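Local coordinates for penicillin-binding protein A (Mycobacterium tuberculosis, PDB 3UN7), which acts as a peptidoglycan D,D-transpeptidase, probably cross-linking the mycobacterial cell wall and regulating cell length, at residues Gln123-Tyr126 with Gly127-Gly131. Numbering follows the deposited sequence.
Sequences QGCY and GPCKG
A disulfide between C125 and C129 closes the surface loop that leads from helix 111-123 into strand 131-136. C125 SG and C129 SG are bonded at 2.1 Å, and the torsion about this bond is 110°, somewhat wider than the usual right angle. Both cysteines turn their sulfur away from their own C=O, with chi1 close to -65°, and this common rotation lets the sulfurs meet across the mouth of the loop. The C129 sulfur also presses on the backbone of G124, where its SG comes within 3.3 Å of the G124 C atom.

The loop joins the end of the helix to an inner strand of the five-stranded antiparallel sheet of the transpeptidase domain, away from S193, the probable acyl-ester nucleophile. Both cysteine side chains rest on V431 of the neighbouring strand 425-431, and C129 also touches M121 of the helix. Beyond the disulfide, C129 O accepts a hydrogen bond from the hydroxyl of S149, at the end of edge strand 143-149.

Within the five-residue loop the main chain folds back on itself. The amide N of C125 donates to G127 O at 2.8 Å, a moderately bent bond that reaches the oxygen from 16° off the carbonyl plane. A water bridges C125 O and P128 O, donating to both, and lies 2.9 Å from P128 O. The reversal passes through Y126, which has left-handed helical backbone angles, and then G127, whose positive phi would bring a side chain into collision with Y126 O, so glycine suits the position.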
loop_
_atom_site.group_PDB
_atom_site.type_symbol
_atom_site.label_atom_id
_atom_site.label_comp_id
_atom_site.label_asym_id
_atom_site.label_seq_id
_atom_site.Cartn_x
_atom_site.Cartn_y
_atom_site.Cartn_z
ATOM N N GLN A 123 -6.572 -15.349 -6.565
ATOM C CA GLN A 123 -6.469 -16.783 -6.274
ATOM C C GLN A 123 -6.081 -17.106 -4.828
ATOM O O GLN A 123 -6.106 -18.271 -4.416
ATOM C CB GLN A 123 -5.463 -17.419 -7.243
ATOM C CG GLN A 123 -5.914 -17.326 -8.697
ATOM C CD GLN A 123 -4.791 -16.953 -9.662
ATOM O OE1 GLN A 123 -3.783 -17.667 -9.768
ATOM N NE2 GLN A 123 -4.973 -15.836 -10.391
ATOM N N GLY A 124 -5.752 -16.076 -4.053
ATOM C CA GLY A 124 -5.077 -16.250 -2.773
ATOM C C GLY A 124 -5.929 -16.527 -1.548
ATOM O O GLY A 124 -5.393 -16.749 -0.468
ATOM N N CYS A 125 -7.249 -16.491 -1.690
ATOM C CA CYS A 125 -8.115 -16.773 -0.542
ATOM C C CYS A 125 -9.056 -17.953 -0.832
ATOM O O CYS A 125 -10.254 -17.882 -0.551
ATOM C CB CYS A 125 -8.926 -15.533 -0.170
ATOM S SG CYS A 125 -7.959 -14.127 0.460
ATOM N N TYR A 126 -8.507 -19.026 -1.399
ATOM C CA TYR A 126 -9.312 -20.149 -1.885
ATOM C C TYR A 126 -10.452 -19.585 -2.731
ATOM O O TYR A 126 -11.618 -19.968 -2.593
ATOM C CB TYR A 126 -9.822 -20.995 -0.709
ATOM C CG TYR A 126 -8.747 -21.250 0.328
ATOM C CD1 TYR A 126 -8.816 -20.664 1.595
ATOM C CD2 TYR A 126 -7.638 -22.050 0.030
ATOM C CE1 TYR A 126 -7.827 -20.883 2.545
ATOM C CE2 TYR A 126 -6.637 -22.274 0.979
ATOM C CZ TYR A 126 -6.743 -21.685 2.230
ATOM O OH TYR A 126 -5.755 -21.906 3.167
ATOM N N GLY A 127 -10.079 -18.667 -3.617
ATOM C CA GLY A 127 -11.002 -17.769 -4.294
ATOM C C GLY A 127 -10.415 -16.371 -4.160
ATOM O O GLY A 127 -9.312 -16.217 -3.624
ATOM N N PRO A 128 -11.136 -15.344 -4.645
ATOM C CA PRO A 128 -10.571 -13.991 -4.670
ATOM C C PRO A 128 -10.486 -13.360 -3.292
ATOM O O PRO A 128 -11.350 -13.604 -2.439
ATOM C CB PRO A 128 -11.549 -13.206 -5.549
ATOM C CG PRO A 128 -12.849 -13.963 -5.442
ATOM C CD PRO A 128 -12.506 -15.399 -5.200
ATOM N N CYS A 129 -9.442 -12.561 -3.086
ATOM C CA CYS A 129 -9.231 -11.835 -1.833
ATOM C C CYS A 129 -9.746 -10.402 -1.926
ATOM O O CYS A 129 -9.637 -9.784 -2.966
ATOM C CB CYS A 129 -7.739 -11.780 -1.492
ATOM S SG CYS A 129 -6.954 -13.373 -1.169
ATOM N N LYS A 130 -10.278 -9.880 -0.824
ATOM C CA LYS A 130 -10.564 -8.456 -0.713
ATOM C C LYS A 130 -9.365 -7.809 -0.043
ATOM O O LYS A 130 -8.803 -8.361 0.897
ATOM C CB LYS A 130 -11.818 -8.220 0.112
ATOM C CG LYS A 130 -12.283 -6.759 0.165
ATOM C CD LYS A 130 -13.372 -6.558 1.215
ATOM C CE LYS A 130 -14.699 -7.144 0.782
ATOM N NZ LYS A 130 -15.665 -7.124 1.915
ATOM N N GLY A 131 -8.938 -6.660 -0.546
ATOM C CA GLY A 131 -7.785 -5.969 0.060
ATOM C C GLY A 131 -6.978 -5.201 -0.950
ATOM O O GLY A 131 -7.541 -4.661 -1.924
HETATM O O HOH W 1 -12.641 -15.824 -1.070
#